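Local coordinates for protein leucyl aminopeptidase (Trypanosoma brucei brucei, PDB 5NTD) that probably cleaves amino acids such as leucine from peptide N-termini as a manganese-binding, hexameric M17 aminopeptidase that binds the inhibitor bestatin, at residues G[32-37]-G[142-147]. Numbering follows the deposited sequence.
Sequences AAYESN and DVFVLS. Unlike the reference sequence in segment 32-37: Ala32 (reference Thr).
Tyr34 bridges a short helix and a strand whose backbones stay well apart: the closest alpha carbons, Tyr34 CA and Asp142 CA, are 9.9 Å apart, and side chains alone span the gap. Segment 32-37 is helical, with Asn37 N hydrogen-bonded to Ala33 O, while 142-145 is extended, so that Asp142 and Phe144 lie on one side of the strand; Asp142 points at the helix, whereas only the ring end of Phe144 nears Tyr34. The ring of Tyr34 points off the helix toward the strand because chi1, at 177°, sets CG opposite the backbone N. Its hydroxyl donates a short hydrogen bond, OH of Tyr34 to OD2 of Asp142 at 2.6 Å. The phenol reaches this oxygen from well above the carboxylate plane, 61° out of it, and the ring stands almost perpendicular to the carboxylate. A tyrosine suits the place because it is long enough to cross the gap, apolar along its ring and polar at its end. Asp142 gives a buried acceptor, its OD1 hydrogen-bonded to Ser43 OG and Gln185 NE2; these donors would be expected to stabilise its negative charge. Phe144 CZ sits over one face of the Tyr34 ring, toward the rim, 3.7 Å from Tyr34 CZ. The rings form a T-shaped (edge-to-face) stack, with the Phe144 edge toward the Tyr34 face and the planes at 73°. A flat, purely apolar ring can thus direct its edge at the phenol without burying another polar group. Phe66 adds a further edge-to-face partner for Phe144. The contact lies in the N-terminal domain, remote from the manganese site, where helix 31-38 packs against the mixed sheet: strand 140-145 runs between parallel neighbours 46-52 and 183-188, and Tyr34 also rests on Gln185 and Val187 of the latter.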
loop_
_atom_site.group_PDB
_atom_site.type_symbol
_atom_site.label_atom_id
_atom_site.label_comp_id
_atom_site.label_asym_id
_atom_site.label_seq_id
_atom_site.Cartn_x
_atom_site.Cartn_y
_atom_site.Cartn_z
ATOM N N ALA G 32 -35.156 -7.291 -49.734
ATOM C CA ALA G 32 -36.143 -7.828 -50.700
ATOM C C ALA G 32 -37.022 -8.883 -50.036
ATOM O O ALA G 32 -38.248 -8.883 -50.188
ATOM C CB ALA G 32 -35.454 -8.409 -51.938
ATOM N N ALA G 33 -36.420 -9.800 -49.295
ATOM C CA ALA G 33 -37.225 -10.857 -48.629
ATOM C C ALA G 33 -38.193 -10.229 -47.631
ATOM O O ALA G 33 -39.327 -10.697 -47.420
ATOM C CB ALA G 33 -36.333 -11.882 -47.951
ATOM N N TYR G 34 -37.710 -9.176 -46.985
ATOM C CA TYR G 34 -38.495 -8.434 -45.964
ATOM C C TYR G 34 -39.718 -7.727 -46.605
ATOM O O TYR G 34 -40.846 -7.840 -46.096
ATOM C CB TYR G 34 -37.584 -7.400 -45.290
ATOM C CG TYR G 34 -38.238 -6.508 -44.264
ATOM C CD1 TYR G 34 -38.880 -5.337 -44.640
ATOM C CD2 TYR G 34 -38.161 -6.802 -42.926
ATOM C CE1 TYR G 34 -39.470 -4.501 -43.705
ATOM C CE2 TYR G 34 -38.746 -5.967 -41.968
ATOM C CZ TYR G 34 -39.386 -4.815 -42.367
ATOM O OH TYR G 34 -39.950 -3.960 -41.446
ATOM N N GLU G 35 -39.461 -6.987 -47.689
ATOM C CA GLU G 35 -40.547 -6.372 -48.556
ATOM C C GLU G 35 -41.591 -7.422 -48.971
ATOM O O GLU G 35 -42.798 -7.228 -48.832
ATOM C CB GLU G 35 -39.978 -5.727 -49.837
ATOM N N SER G 36 -41.090 -8.575 -49.370
ATOM C CA SER G 36 -41.945 -9.700 -49.764
ATOM C C SER G 36 -42.779 -10.271 -48.617
ATOM O O SER G 36 -43.952 -10.592 -48.779
ATOM C CB SER G 36 -41.093 -10.804 -50.394
ATOM O OG SER G 36 -41.838 -12.013 -50.546
ATOM N N ASN G 37 -42.169 -10.455 -47.464
ATOM C CA ASN G 37 -42.883 -11.124 -46.319
ATOM C C ASN G 37 -43.741 -10.206 -45.477
ATOM O O ASN G 37 -44.668 -10.633 -44.815
ATOM C CB ASN G 37 -41.898 -11.918 -45.456
ATOM C CG ASN G 37 -41.306 -13.084 -46.224
ATOM O OD1 ASN G 37 -42.034 -13.817 -46.913
ATOM N ND2 ASN G 37 -39.978 -13.262 -46.147
ATOM N N ASP G 142 -36.793 -4.199 -35.982
ATOM C CA ASP G 142 -36.148 -4.331 -37.280
ATOM C C ASP G 142 -34.860 -3.518 -37.255
ATOM O O ASP G 142 -34.863 -2.337 -36.996
ATOM C CB ASP G 142 -37.040 -3.862 -38.422
ATOM C CG ASP G 142 -38.325 -4.673 -38.540
ATOM O OD1 ASP G 142 -38.304 -5.909 -38.337
ATOM O OD2 ASP G 142 -39.353 -4.070 -38.883
ATOM N N VAL G 143 -33.750 -4.217 -37.457
ATOM C CA VAL G 143 -32.425 -3.593 -37.521
ATOM C C VAL G 143 -31.930 -3.706 -38.940
ATOM O O VAL G 143 -31.443 -4.746 -39.401
ATOM C CB VAL G 143 -31.428 -4.232 -36.537
ATOM C CG1 VAL G 143 -30.140 -3.447 -36.495
ATOM C CG2 VAL G 143 -32.025 -4.296 -35.145
ATOM N N PHE G 144 -32.022 -2.588 -39.628
ATOM C CA PHE G 144 -31.584 -2.499 -41.028
ATOM C C PHE G 144 -30.128 -2.106 -41.033
ATOM O O PHE G 144 -29.752 -1.014 -40.588
ATOM C CB PHE G 144 -32.376 -1.452 -41.803
ATOM C CG PHE G 144 -33.815 -1.827 -42.033
ATOM C CD1 PHE G 144 -34.775 -1.613 -41.057
ATOM C CD2 PHE G 144 -34.215 -2.389 -43.256
ATOM C CE1 PHE G 144 -36.092 -1.960 -41.281
ATOM C CE2 PHE G 144 -35.542 -2.731 -43.486
ATOM C CZ PHE G 144 -36.472 -2.529 -42.493
ATOM N N VAL G 145 -29.300 -3.014 -41.530
ATOM C CA VAL G 145 -27.850 -2.765 -41.601
ATOM C C VAL G 145 -27.489 -2.583 -43.058
ATOM O O VAL G 145 -27.955 -3.313 -43.907
ATOM C CB VAL G 145 -27.011 -3.886 -40.939
ATOM C CG1 VAL G 145 -27.460 -4.102 -39.501
ATOM C CG2 VAL G 145 -27.112 -5.199 -41.675
ATOM N N LEU G 146 -26.629 -1.622 -43.323
ATOM C CA LEU G 146 -26.211 -1.321 -44.687
ATOM C C LEU G 146 -24.920 -2.033 -45.101
ATOM O O LEU G 146 -24.515 -1.942 -46.249
ATOM C CB LEU G 146 -26.103 0.176 -44.895
ATOM C CG LEU G 146 -27.408 0.903 -44.545
ATOM C CD1 LEU G 146 -27.250 2.397 -44.774
ATOM C CD2 LEU G 146 -28.595 0.384 -45.331
ATOM N N SER G 147 -24.291 -2.720 -44.165
ATOM C CA SER G 147 -23.104 -3.533 -44.448
ATOM C C SER G 147 -23.543 -4.909 -44.842
ATOM O O SER G 147 -24.556 -5.408 -44.370
ATOM C CB SER G 147 -22.185 -3.640 -43.223
ATOM O OG SER G 147 -21.185 -4.648 -43.386
#